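Local coordinates for protein similar to sp|P32453 Saccharomyces cerevisiae YNL315c ATP11 (Candida glabrata CBS 138, PDB 2P4F) that probably acts as a mitochondrial chaperone of the ATP11 type, binding unfolded protein and assisting assembly of the F1-ATPase, at residues A[134-139]-A[230-235]; A[191-196]-A[216-221]; A[149-154]-A[184-189]; A[155-160]-A[255-260]. One frame throughout, in Å; residues are numbered along the deposited sequence.

Interaction 1. Residues A[134-139]-A[230-235]; sequences LVAVVP and VLMNGQ
L134 to V138 pair residue by residue with G234 to V230 in a regular antiparallel ladder, the short strands running at 172° with their axes 4.6 Å apart. L134 with G234, A136 with M232 and V138 with V230 are hydrogen-bonded pairs, each closed by two N-H...O bonds. The shortest joins G234 N to L134 O at 2.7 Å. The longest joins A136 N to M232 O at 3.2 Å. V135 with N233 and V137 with L231 are the non-hydrogen-bonded pairs between them.

M232 is the main side chain on the face it shares with L134, A136 and V138. Its CG is anti to the backbone N (chi1 -175°) and the chain bends at chi3, which brings the CE methyl back over the neighbouring strand: CE lies 3.7 Å from A136 CB and 4.0 Å from L134 CB. Beyond, V138 CB and V230 CB sit 4.2 Å apart. On the other face V137 and L231 run side by side, with V137 CG2 pressed to 3.5 Å from L231 CD2, tighter than usual.

Strand 133-139 is an outermost strand of the sheet, and 229-236 joins it to strand 215-220. The V135, V137 and L231 face packs on helix 116-126, where W123 also bonds M232 O; the opposite face carries helix 140-153 at V138 and V230 and helix 244-257 at L134 and M232.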
loop_
_atom_site.group_PDB
_atom_site.type_symbol
_atom_site.label_atom_id
_atom_site.label_comp_id
_atom_site.label_asym_id
_atom_site.label_seq_id
_atom_site.Cartn_x
_atom_site.Cartn_y
_atom_site.Cartn_z
ATOM N N LEU A 134 -7.274 -1.587 8.026
ATOM C CA LEU A 134 -7.008 -2.484 6.910
ATOM C C LEU A 134 -5.994 -3.514 7.377
ATOM O O LEU A 134 -4.959 -3.178 7.950
ATOM C CB LEU A 134 -6.412 -1.750 5.697
ATOM C CG LEU A 134 -7.293 -0.666 5.034
ATOM C CD1 LEU A 134 -6.705 -0.273 3.696
ATOM C CD2 LEU A 134 -8.707 -1.161 4.831
ATOM N N VAL A 135 -6.283 -4.810 7.213
ATOM C CA VAL A 135 -5.400 -5.839 7.705
ATOM C C VAL A 135 -5.250 -6.905 6.636
ATOM O O VAL A 135 -6.273 -7.281 6.054
ATOM C CB VAL A 135 -5.953 -6.488 8.996
ATOM C CG1 VAL A 135 -5.008 -7.542 9.535
ATOM C CG2 VAL A 135 -6.186 -5.410 10.051
ATOM N N ALA A 136 -4.033 -7.377 6.389
ATOM C CA ALA A 136 -3.846 -8.457 5.418
ATOM C C ALA A 136 -2.606 -9.241 5.780
ATOM O O ALA A 136 -1.749 -8.737 6.517
ATOM C CB ALA A 136 -3.709 -7.914 3.992
ATOM N N VAL A 137 -2.552 -10.451 5.226
ATOM C CA VAL A 137 -1.323 -11.223 5.221
ATOM C C VAL A 137 -1.032 -11.578 3.760
ATOM O O VAL A 137 -1.937 -12.163 3.129
ATOM C CB VAL A 137 -1.475 -12.469 6.094
ATOM C CG1 VAL A 137 -0.209 -13.304 6.021
ATOM C CG2 VAL A 137 -1.773 -12.037 7.523
ATOM N N VAL A 138 0.123 -11.254 3.238
ATOM C CA VAL A 138 0.500 -11.332 1.819
ATOM C C VAL A 138 1.661 -12.273 1.647
ATOM O O VAL A 138 2.616 -12.139 2.411
ATOM C CB VAL A 138 0.911 -9.908 1.326
ATOM C CG1 VAL A 138 1.268 -9.853 -0.129
ATOM C CG2 VAL A 138 -0.223 -8.905 1.610
ATOM N N PRO A 139 1.668 -13.250 0.759
ATOM C CA PRO A 139 2.899 -14.055 0.607
ATOM C C PRO A 139 3.974 -13.177 0.004
ATOM O O PRO A 139 3.733 -12.318 -0.865
ATOM C CB PRO A 139 2.546 -15.180 -0.379
ATOM C CG PRO A 139 1.301 -14.726 -1.034
ATOM C CD PRO A 139 0.612 -13.736 -0.136
ATOM N N VAL A 230 4.153 -11.569 4.646
ATOM C CA VAL A 230 4.219 -10.124 4.932
ATOM C C VAL A 230 2.976 -9.755 5.697
ATOM O O VAL A 230 1.864 -10.142 5.252
ATOM C CB VAL A 230 4.331 -9.306 3.615
ATOM C CG1 VAL A 230 4.212 -7.823 3.867
ATOM C CG2 VAL A 230 5.649 -9.695 2.950
ATOM N N LEU A 231 3.089 -9.066 6.807
ATOM C CA LEU A 231 1.911 -8.684 7.615
ATOM C C LEU A 231 1.621 -7.223 7.312
ATOM O O LEU A 231 2.550 -6.374 7.383
ATOM C CB LEU A 231 2.231 -8.888 9.100
ATOM C CG LEU A 231 2.396 -10.379 9.489
ATOM C CD1 LEU A 231 2.474 -10.386 11.019
ATOM C CD2 LEU A 231 1.307 -11.247 8.985
ATOM N N MET A 232 0.355 -6.907 6.981
ATOM C CA MET A 232 -0.010 -5.519 6.654
ATOM C C MET A 232 -0.983 -4.940 7.629
ATOM O O MET A 232 -1.906 -5.696 8.008
ATOM C CB MET A 232 -0.652 -5.517 5.243
ATOM C CG MET A 232 -0.956 -4.098 4.776
ATOM S SD MET A 232 -2.065 -4.124 3.318
ATOM C CE MET A 232 -3.635 -4.255 4.179
ATOM N N ASN A 233 -0.766 -3.728 8.085
ATOM C CA ASN A 233 -1.758 -3.043 8.905
ATOM C C ASN A 233 -1.895 -1.634 8.332
ATOM O O ASN A 233 -0.895 -0.978 8.071
ATOM C CB ASN A 233 -1.426 -2.984 10.398
ATOM C CG ASN A 233 -0.074 -2.361 10.675
ATOM O OD1 ASN A 233 0.939 -3.000 10.394
ATOM N ND2 ASN A 233 0.084 -1.169 11.234
ATOM N N GLY A 234 -3.119 -1.172 8.130
ATOM C CA GLY A 234 -3.281 0.213 7.690
ATOM C C GLY A 234 -4.386 0.836 8.488
ATOM O O GLY A 234 -5.224 0.158 9.128
ATOM N N GLN A 235 -4.378 2.154 8.492
ATOM C CA GLN A 235 -5.405 2.892 9.239
ATOM C C GLN A 235 -5.934 4.008 8.331
ATOM O O GLN A 235 -5.099 4.653 7.624
ATOM C CB GLN A 235 -4.888 3.542 10.533
ATOM C CG GLN A 235 -4.843 2.606 11.732
ATOM C CD GLN A 235 -4.074 3.155 12.924
ATOM O OE1 GLN A 235 -3.855 2.489 13.930
ATOM N NE2 GLN A 235 -3.649 4.413 12.822
#

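Interaction 2. Residues A[191-196]-A[216-221]; sequences PNTVHC and TIQFHL
T193 to C196 and I217 to H220 form the central antiparallel pair of the six-stranded sheet that probably forms the half barrel of this domain. V194 with F219 and C196 with I217 are its hydrogen-bonded pairs; F219 N reaches V194 O at 2.7 Å and C196 N reaches I217 O at 2.8 Å. L221 N extends the ladder to N192 O, also at 2.7 Å.

On the face of V194 and F219 the side chains are apolar. C196 CB comes at the edge of the F219 ring, 4.3 Å from F219 CE2, while the L221 and V194 side chains pass at an angle, L221 CD1 4.1 Å from V194 CG2. The face of T193, H195, Q218 and H220 is polar. H195 (chi1 -64°) and Q218 both hold CG beside the backbone N, consistent with the two chains lying alongside one another, and Q218 NE2 gives an almost straight bond (175°) to H195 NE2 over 3.0 Å. The acceptor lies in the amide plane of Q218, whereas the donor is tilted 34° from the imidazole plane. Nearby, T193 CG2 rests against H220, and a water lies in the H220 ring plane, 2.7 Å from H220 ND1; it also meets T193 OG1 and donates to N192 O.

The glutamine amide is fixed at both ends: its OE1 takes Y105 OH and N233 ND2, its NE2 also reaches K100 O, and N233 OD1 in turn holds H220 NE2. With NE2 of H195 serving as acceptor, that histidine is probably neutral, with its proton on ND1.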
loop_
_atom_site.group_PDB
_atom_site.type_symbol
_atom_site.label_atom_id
_atom_site.label_comp_id
_atom_site.label_asym_id
_atom_site.label_seq_id
_atom_site.Cartn_x
_atom_site.Cartn_y
_atom_site.Cartn_z
ATOM N N PRO A 191 14.757 -1.892 6.897
ATOM C CA PRO A 191 14.887 -3.075 6.055
ATOM C C PRO A 191 13.689 -4.000 6.178
ATOM O O PRO A 191 13.436 -4.778 5.221
ATOM C CB PRO A 191 16.137 -3.793 6.591
ATOM C CG PRO A 191 16.459 -3.165 7.890
ATOM C CD PRO A 191 15.829 -1.798 7.912
ATOM N N ASN A 192 12.969 -3.939 7.302
ATOM C CA ASN A 192 11.823 -4.855 7.413
ATOM C C ASN A 192 10.472 -4.152 7.425
ATOM O O ASN A 192 9.425 -4.748 7.732
ATOM C CB ASN A 192 11.926 -5.649 8.731
ATOM C CG ASN A 192 13.076 -6.636 8.615
ATOM O OD1 ASN A 192 13.039 -7.488 7.718
ATOM N ND2 ASN A 192 14.076 -6.513 9.477
ATOM N N THR A 193 10.467 -2.840 7.085
ATOM C CA THR A 193 9.236 -2.067 7.272
ATOM C C THR A 193 9.049 -1.080 6.139
ATOM O O THR A 193 9.882 -0.174 5.962
ATOM C CB THR A 193 9.295 -1.284 8.600
ATOM O OG1 THR A 193 9.818 -2.120 9.656
ATOM C CG2 THR A 193 7.904 -0.815 9.071
ATOM N N VAL A 194 7.964 -1.243 5.393
ATOM C CA VAL A 194 7.700 -0.435 4.184
ATOM C C VAL A 194 6.368 0.226 4.362
ATOM O O VAL A 194 5.417 -0.445 4.821
ATOM C CB VAL A 194 7.698 -1.351 2.944
ATOM C CG1 VAL A 194 7.326 -0.533 1.690
ATOM C CG2 VAL A 194 9.067 -2.022 2.772
ATOM N N HIS A 195 6.260 1.526 4.081
ATOM C CA HIS A 195 4.997 2.223 4.272
ATOM C C HIS A 195 4.417 2.664 2.926
ATOM O O HIS A 195 5.194 3.001 2.019
ATOM C CB HIS A 195 5.212 3.489 5.115
ATOM C CG HIS A 195 5.675 3.192 6.514
ATOM N ND1 HIS A 195 6.102 4.221 7.333
ATOM C CD2 HIS A 195 5.705 2.046 7.247
ATOM C CE1 HIS A 195 6.396 3.666 8.518
ATOM N NE2 HIS A 195 6.180 2.348 8.515
ATOM N N CYS A 196 3.106 2.707 2.834
ATOM C CA CYS A 196 2.438 3.295 1.670
ATOM C C CYS A 196 1.523 4.379 2.209
ATOM O O CYS A 196 0.661 4.050 3.083
ATOM C CB CYS A 196 1.680 2.185 0.904
ATOM S SG CYS A 196 0.885 2.911 -0.575
ATOM N N THR A 216 -2.571 5.365 5.944
ATOM C CA THR A 216 -1.157 4.958 6.059
ATOM C C THR A 216 -1.159 3.456 6.180
ATOM O O THR A 216 -1.915 2.891 7.020
ATOM C CB THR A 216 -0.520 5.581 7.307
ATOM O OG1 THR A 216 -0.425 7.019 7.055
ATOM C CG2 THR A 216 0.900 5.131 7.585
ATOM N N ILE A 217 -0.358 2.763 5.416
ATOM C CA ILE A 217 -0.283 1.311 5.423
ATOM C C ILE A 217 1.153 0.926 5.751
ATOM O O ILE A 217 2.082 1.475 5.176
ATOM C CB ILE A 217 -0.720 0.729 4.068
ATOM C CG1 ILE A 217 -2.133 1.259 3.663
ATOM C CG2 ILE A 217 -0.650 -0.767 4.122
ATOM C CD1 ILE A 217 -2.506 1.052 2.257
ATOM N N GLN A 218 1.296 -0.062 6.678
ATOM C CA GLN A 218 2.596 -0.623 6.959
ATOM C C GLN A 218 2.621 -2.069 6.436
ATOM O O GLN A 218 1.625 -2.799 6.653
ATOM C CB GLN A 218 2.930 -0.694 8.458
ATOM C CG GLN A 218 2.962 0.675 9.175
ATOM C CD GLN A 218 3.615 0.444 10.540
ATOM O OE1 GLN A 218 2.917 -0.173 11.399
ATOM N NE2 GLN A 218 4.874 0.856 10.734
ATOM N N PHE A 219 3.760 -2.408 5.796
ATOM C CA PHE A 219 4.046 -3.796 5.441
ATOM C C PHE A 219 5.254 -4.227 6.229
ATOM O O PHE A 219 6.295 -3.585 6.125
ATOM C CB PHE A 219 4.319 -3.907 3.942
ATOM C CG PHE A 219 3.121 -3.594 3.082
ATOM C CD1 PHE A 219 2.212 -4.574 2.690
ATOM C CD2 PHE A 219 2.916 -2.287 2.637
ATOM C CE1 PHE A 219 1.096 -4.319 1.879
ATOM C CE2 PHE A 219 1.811 -2.003 1.843
ATOM C CZ PHE A 219 0.933 -3.011 1.442
ATOM N N HIS A 220 5.084 -5.290 7.014
ATOM C CA HIS A 220 6.176 -5.777 7.856
ATOM C C HIS A 220 6.794 -6.995 7.229
ATOM O O HIS A 220 6.060 -7.949 6.961
ATOM C CB HIS A 220 5.617 -6.166 9.241
ATOM C CG HIS A 220 5.009 -4.946 9.870
ATOM N ND1 HIS A 220 5.765 -3.951 10.445
ATOM C CD2 HIS A 220 3.689 -4.606 9.974
ATOM C CE1 HIS A 220 4.938 -3.023 10.894
ATOM N NE2 HIS A 220 3.654 -3.380 10.614
ATOM N N LEU A 221 8.082 -7.002 6.993
ATOM C CA LEU A 221 8.767 -8.073 6.264
ATOM C C LEU A 221 9.572 -8.996 7.158
ATOM O O LEU A 221 10.316 -9.846 6.696
ATOM C CB LEU A 221 9.745 -7.426 5.240
ATOM C CG LEU A 221 9.141 -6.347 4.334
ATOM C CD1 LEU A 221 10.226 -5.962 3.330
ATOM C CD2 LEU A 221 7.850 -6.781 3.678
HETATM O O HOH W 1 8.442 -4.254 10.772
#

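Interaction 3. Residues A[149-154]-A[184-189]; sequences KYAVKN and VQWQFA
A151 places its methyl over the face of the W186 indole and at the same time against the rim of F188, so one small side chain meets two aromatic rings in different ways. Over W186 the approach is face-on: A151 CB stands 3.6 Å from the centroid of the five-membered ring and only 12° off its normal, a CH-pi contact. Against F188 the same methyl lies in the plane of the ring, at the edge, with A151 CB 3.9 Å from F188 CZ. The face of F188 is used by the next residue. V152 CG2 lies over it, 4.0 Å from the ring centroid and 28° off the normal, nearest to F188 CE1 at 3.6 Å; the V152 and F188 side chains cross at a slant.

In W186 the CG stands beside the backbone N (chi1 -70°), and chi2 turns the indole about perpendicular to the CA-CB-CG plane, offering a broad face to the alanine. The helix lies across the strand, 8.7 Å from it at the closest approach of the axes, a distance that suits the short alanine between them. At the helix end N154 folds back: N154 ND2 bonds Y150 O at 3.0 Å, in the carbonyl plane and on a lone pair, tying the first residue after the helix to its last turn.

Helix 140-153 thus crosses one face of strand 179-190. On that face W186 also touches V194 of strand 193-200 and V254 of helix 244-257, and F188 leans on V194. Helix 266-280 packs instead against Y150 and N154, at the end of helix 140-153.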
loop_
_atom_site.group_PDB
_atom_site.type_symbol
_atom_site.label_atom_id
_atom_site.label_comp_id
_atom_site.label_asym_id
_atom_site.label_seq_id
_atom_site.Cartn_x
_atom_site.Cartn_y
_atom_site.Cartn_z
ATOM N N LYS A 149 9.693 -4.384 -5.510
ATOM C CA LYS A 149 10.725 -3.998 -6.500
ATOM C C LYS A 149 10.236 -2.790 -7.295
ATOM O O LYS A 149 11.012 -1.833 -7.512
ATOM C CB LYS A 149 11.087 -5.223 -7.350
ATOM C CG LYS A 149 12.033 -6.207 -6.637
ATOM C CD LYS A 149 11.787 -6.475 -5.179
ATOM C CE LYS A 149 12.631 -7.540 -4.528
ATOM N NZ LYS A 149 13.496 -7.052 -3.421
ATOM N N TYR A 150 8.953 -2.819 -7.689
ATOM C CA TYR A 150 8.445 -1.653 -8.442
ATOM C C TYR A 150 8.342 -0.441 -7.529
ATOM O O TYR A 150 8.545 0.680 -8.025
ATOM C CB TYR A 150 7.080 -1.948 -9.033
ATOM C CG TYR A 150 7.154 -2.733 -10.325
ATOM C CD1 TYR A 150 7.524 -2.062 -11.496
ATOM C CD2 TYR A 150 6.863 -4.076 -10.394
ATOM C CE1 TYR A 150 7.612 -2.713 -12.719
ATOM C CE2 TYR A 150 6.938 -4.759 -11.619
ATOM C CZ TYR A 150 7.309 -4.061 -12.746
ATOM O OH TYR A 150 7.404 -4.677 -13.965
ATOM N N ALA A 151 8.052 -0.605 -6.260
ATOM C CA ALA A 151 7.855 0.533 -5.331
ATOM C C ALA A 151 9.185 1.247 -5.141
ATOM O O ALA A 151 9.198 2.490 -5.050
ATOM C CB ALA A 151 7.303 0.023 -4.024
ATOM N N VAL A 152 10.276 0.518 -5.015
ATOM C CA VAL A 152 11.581 1.200 -4.808
ATOM C C VAL A 152 11.927 2.079 -6.003
ATOM O O VAL A 152 12.351 3.227 -5.882
ATOM C CB VAL A 152 12.713 0.174 -4.557
ATOM C CG1 VAL A 152 14.076 0.848 -4.696
ATOM C CG2 VAL A 152 12.540 -0.468 -3.177
ATOM N N LYS A 153 11.711 1.537 -7.208
ATOM C CA LYS A 153 12.081 2.274 -8.438
ATOM C C LYS A 153 11.042 3.335 -8.780
ATOM O O LYS A 153 11.408 4.255 -9.502
ATOM C CB LYS A 153 12.186 1.265 -9.607
ATOM C CG LYS A 153 13.453 0.421 -9.445
ATOM C CD LYS A 153 13.693 -0.565 -10.528
ATOM C CE LYS A 153 15.199 -0.909 -10.445
ATOM N NZ LYS A 153 15.806 -0.038 -9.379
ATOM N N ASN A 154 9.810 3.225 -8.318
ATOM C CA ASN A 154 8.705 4.092 -8.723
ATOM C C ASN A 154 7.904 4.528 -7.499
ATOM O O ASN A 154 6.738 4.156 -7.398
ATOM C CB ASN A 154 7.780 3.335 -9.696
ATOM C CG ASN A 154 8.528 2.828 -10.934
ATOM O OD1 ASN A 154 8.760 3.591 -11.873
ATOM N ND2 ASN A 154 8.875 1.544 -10.887
ATOM N N VAL A 184 0.017 8.702 -3.984
ATOM C CA VAL A 184 0.471 7.464 -3.367
ATOM C C VAL A 184 1.962 7.583 -3.161
ATOM O O VAL A 184 2.653 7.859 -4.179
ATOM C CB VAL A 184 0.172 6.256 -4.280
ATOM C CG1 VAL A 184 0.757 4.965 -3.695
ATOM C CG2 VAL A 184 -1.332 6.144 -4.532
ATOM N N GLN A 185 2.493 7.415 -1.968
ATOM C CA GLN A 185 3.940 7.500 -1.785
ATOM C C GLN A 185 4.390 6.259 -0.995
ATOM O O GLN A 185 3.851 6.002 0.084
ATOM C CB GLN A 185 4.377 8.789 -1.022
ATOM C CG GLN A 185 5.912 8.965 -1.104
ATOM C CD GLN A 185 6.380 10.273 -0.488
ATOM O OE1 GLN A 185 5.573 11.046 0.111
ATOM N NE2 GLN A 185 7.679 10.532 -0.631
ATOM N N TRP A 186 5.396 5.576 -1.540
ATOM C CA TRP A 186 6.041 4.491 -0.814
ATOM C C TRP A 186 7.241 5.037 -0.053
ATOM O O TRP A 186 8.045 5.792 -0.634
ATOM C CB TRP A 186 6.499 3.420 -1.781
ATOM C CG TRP A 186 5.386 2.649 -2.413
ATOM C CD1 TRP A 186 4.733 2.914 -3.598
ATOM C CD2 TRP A 186 4.791 1.459 -1.892
ATOM N NE1 TRP A 186 3.752 1.963 -3.851
ATOM C CE2 TRP A 186 3.786 1.057 -2.804
ATOM C CE3 TRP A 186 5.028 0.698 -0.721
ATOM C CZ2 TRP A 186 3.008 -0.077 -2.596
ATOM C CZ3 TRP A 186 4.244 -0.425 -0.539
ATOM C CH2 TRP A 186 3.251 -0.815 -1.452
ATOM N N GLN A 187 7.329 4.693 1.200
ATOM C CA GLN A 187 8.419 5.135 2.062
ATOM C C GLN A 187 9.082 3.909 2.681
ATOM O O GLN A 187 8.396 3.016 3.253
ATOM C CB GLN A 187 7.898 6.083 3.151
ATOM C CG GLN A 187 7.410 7.357 2.489
ATOM C CD GLN A 187 7.568 8.539 3.403
ATOM O OE1 GLN A 187 7.320 8.409 4.613
ATOM N NE2 GLN A 187 7.980 9.634 2.785
ATOM N N PHE A 188 10.392 3.840 2.575
ATOM C CA PHE A 188 11.153 2.673 3.047
ATOM C C PHE A 188 11.689 3.061 4.408
ATOM O O PHE A 188 12.674 3.782 4.504
ATOM C CB PHE A 188 12.214 2.314 1.982
ATOM C CG PHE A 188 11.434 1.994 0.702
ATOM C CD1 PHE A 188 10.897 0.734 0.500
ATOM C CD2 PHE A 188 11.201 2.959 -0.253
ATOM C CE1 PHE A 188 10.125 0.416 -0.613
ATOM C CE2 PHE A 188 10.429 2.683 -1.371
ATOM C CZ PHE A 188 9.881 1.425 -1.528
ATOM N N ALA A 189 11.020 2.636 5.464
ATOM C CA ALA A 189 11.330 3.092 6.805
ATOM C C ALA A 189 12.540 2.327 7.304
ATOM O O ALA A 189 13.460 2.862 7.940
ATOM C CB ALA A 189 10.118 2.830 7.702
#

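Interaction 4. Residues A[155-160]-A[255-260]; sequences PLFVLP and QRFYGA
F157 and F257 stand 9.1 Å apart at their CA atoms, P155 and Y258 9.6 Å, so the backbones stay well apart; side chains of the helix end make the contact, the Y258 hydroxyl also touching backbone at P155 and L156, and no hydrogen bond joins the segments. The F157 ring points its CE2 corner down on one face of F257, toward the rim of that ring, with F157 CE2 3.5 Å from F257 CD1. The two ring planes make 48° and the centroids are 5.1 Å apart, an oblique pairing, while the side chains as wholes cross at nearly a right angle. With chi1 at -160° the phenyl swings away from the F157 backbone N and across to the helix. Beside it L159 slides past F257 in the opposite direction, L159 CD2 reaching F257 CD2 at 3.8 Å.

Y258, the centre of an inverse gamma turn just after the helix, sends its phenol end-on toward the strand, Y258 OH stopping 3.6 Å from F157 CB. A hydrogen bond to N154 O satisfies that hydroxyl in an otherwise apolar setting. The Y258 ring separately meets W186 edge-to-face.

Strand 156-162, outermost at this side of the sheet within the chain, is bonded to strand 179-190 through F157 and L159, with P155 just before it also bonded to W186. Helix 266-280 closes over F157 and Y258 with L275, and helix 287-295 adds L290 against F157 and L293 against F257.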
loop_
_atom_site.group_PDB
_atom_site.type_symbol
_atom_site.label_atom_id
_atom_site.label_comp_id
_atom_site.label_asym_id
_atom_site.label_seq_id
_atom_site.Cartn_x
_atom_site.Cartn_y
_atom_site.Cartn_z
ATOM N N PRO A 155 8.510 5.235 -6.570
ATOM C CA PRO A 155 7.917 5.410 -5.239
ATOM C C PRO A 155 6.773 6.408 -5.161
ATOM O O PRO A 155 6.178 6.524 -4.081
ATOM C CB PRO A 155 9.103 5.852 -4.358
ATOM C CG PRO A 155 9.977 6.619 -5.333
ATOM C CD PRO A 155 9.880 5.808 -6.615
ATOM N N LEU A 156 6.428 7.105 -6.244
ATOM C CA LEU A 156 5.365 8.104 -6.181
ATOM C C LEU A 156 4.352 7.796 -7.265
ATOM O O LEU A 156 4.737 7.431 -8.386
ATOM C CB LEU A 156 5.967 9.500 -6.370
ATOM C CG LEU A 156 4.970 10.656 -6.198
ATOM C CD1 LEU A 156 4.465 10.722 -4.755
ATOM C CD2 LEU A 156 5.620 11.991 -6.613
ATOM N N PHE A 157 3.076 7.959 -6.989
ATOM C CA PHE A 157 2.099 7.805 -8.067
ATOM C C PHE A 157 0.883 8.664 -7.737
ATOM O O PHE A 157 0.838 9.286 -6.675
ATOM C CB PHE A 157 1.719 6.346 -8.274
ATOM C CG PHE A 157 1.103 6.016 -9.645
ATOM C CD1 PHE A 157 1.664 6.541 -10.826
ATOM C CD2 PHE A 157 0.013 5.193 -9.735
ATOM C CE1 PHE A 157 1.140 6.225 -12.088
ATOM C CE2 PHE A 157 -0.516 4.859 -10.989
ATOM C CZ PHE A 157 0.065 5.376 -12.144
ATOM N N VAL A 158 -0.057 8.742 -8.684
ATOM C CA VAL A 158 -1.347 9.410 -8.434
ATOM C C VAL A 158 -2.433 8.431 -8.784
ATOM O O VAL A 158 -2.286 7.696 -9.796
ATOM C CB VAL A 158 -1.461 10.678 -9.309
ATOM C CG1 VAL A 158 -2.835 11.267 -9.198
ATOM C CG2 VAL A 158 -0.370 11.659 -8.850
ATOM N N LEU A 159 -3.506 8.360 -7.985
ATOM C CA LEU A 159 -4.625 7.525 -8.332
ATOM C C LEU A 159 -5.910 8.302 -8.148
ATOM O O LEU A 159 -6.000 9.104 -7.226
ATOM C CB LEU A 159 -4.751 6.287 -7.410
ATOM C CG LEU A 159 -3.751 5.168 -7.622
ATOM C CD1 LEU A 159 -3.951 4.128 -6.499
ATOM C CD2 LEU A 159 -3.867 4.493 -8.988
ATOM N N PRO A 160 -6.908 8.025 -8.965
ATOM C CA PRO A 160 -8.174 8.678 -8.723
ATOM C C PRO A 160 -8.997 7.918 -7.676
ATOM O O PRO A 160 -9.022 6.688 -7.601
ATOM C CB PRO A 160 -8.870 8.536 -10.098
ATOM C CG PRO A 160 -8.338 7.235 -10.625
ATOM C CD PRO A 160 -6.926 7.102 -10.126
ATOM N N GLN A 255 -1.977 -2.079 -5.933
ATOM C CA GLN A 255 -1.438 -3.377 -6.317
ATOM C C GLN A 255 -1.446 -3.556 -7.831
ATOM O O GLN A 255 -0.529 -4.127 -8.432
ATOM C CB GLN A 255 -2.276 -4.482 -5.673
ATOM C CG GLN A 255 -2.128 -4.481 -4.150
ATOM C CD GLN A 255 -2.926 -5.588 -3.493
ATOM O OE1 GLN A 255 -3.081 -5.607 -2.279
ATOM N NE2 GLN A 255 -3.414 -6.513 -4.328
ATOM N N ARG A 256 -2.489 -3.091 -8.522
ATOM C CA ARG A 256 -2.584 -3.324 -9.967
ATOM C C ARG A 256 -1.507 -2.564 -10.719
ATOM O O ARG A 256 -0.969 -3.070 -11.704
ATOM C CB ARG A 256 -3.984 -2.928 -10.492
ATOM C CG ARG A 256 -5.078 -3.884 -9.979
ATOM C CD ARG A 256 -6.299 -3.946 -10.885
ATOM N NE ARG A 256 -6.848 -2.580 -11.081
ATOM C CZ ARG A 256 -7.845 -2.399 -11.944
ATOM N NH1 ARG A 256 -8.345 -1.186 -12.143
ATOM N NH2 ARG A 256 -8.367 -3.439 -12.615
ATOM N N PHE A 257 -1.212 -1.336 -10.280
ATOM C CA PHE A 257 -0.196 -0.532 -10.964
ATOM C C PHE A 257 1.215 -0.967 -10.565
ATOM O O PHE A 257 2.133 -0.955 -11.402
ATOM C CB PHE A 257 -0.415 0.959 -10.677
ATOM C CG PHE A 257 -1.563 1.493 -11.536
ATOM C CD1 PHE A 257 -1.289 2.023 -12.796
ATOM C CD2 PHE A 257 -2.871 1.452 -11.074
ATOM C CE1 PHE A 257 -2.363 2.498 -13.538
ATOM C CE2 PHE A 257 -3.944 1.907 -11.821
ATOM C CZ PHE A 257 -3.684 2.439 -13.086
ATOM N N TYR A 258 1.392 -1.425 -9.305
ATOM C CA TYR A 258 2.732 -1.786 -8.851
ATOM C C TYR A 258 3.052 -3.240 -9.149
ATOM O O TYR A 258 3.461 -4.045 -8.361
ATOM C CB TYR A 258 2.872 -1.455 -7.356
ATOM C CG TYR A 258 3.201 0.026 -7.215
ATOM C CD1 TYR A 258 4.524 0.456 -7.143
ATOM C CD2 TYR A 258 2.171 0.987 -7.173
ATOM C CE1 TYR A 258 4.834 1.810 -7.022
ATOM C CE2 TYR A 258 2.467 2.362 -7.049
ATOM C CZ TYR A 258 3.806 2.734 -6.968
ATOM O OH TYR A 258 4.087 4.085 -6.853
ATOM N N GLY A 259 2.940 -3.633 -10.398
ATOM C CA GLY A 259 3.508 -4.958 -10.713
ATOM C C GLY A 259 2.337 -5.849 -11.096
ATOM O O GLY A 259 2.548 -6.970 -11.576
ATOM N N ALA A 260 1.163 -5.280 -10.863
ATOM C CA ALA A 260 -0.106 -5.858 -11.385
ATOM C C ALA A 260 -0.175 -7.348 -11.092
ATOM O O ALA A 260 -0.579 -8.192 -11.913
ATOM C CB ALA A 260 -0.239 -5.614 -12.873
#

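Overall arrangement
All four contacts are largely buried and reach one six-stranded antiparallel sheet. Interactions 1 and 2 are strand pairs built on backbone bonds, and they adjoin through strands 229-236 and 215-220; the first is an outer pair with apolar side chains on most of its surface, the second a central pair with a polar network on one face. Interactions 3 and 4 instead lay helices on the far half of the sheet and rely on aromatic and methyl packing without cross-segment hydrogen bonds. Their centres are about 10 Å apart, and they touch where strands 179-190 and 156-162 are neighbours. Interaction 3 is the more surface-edged, since V152 is exposed.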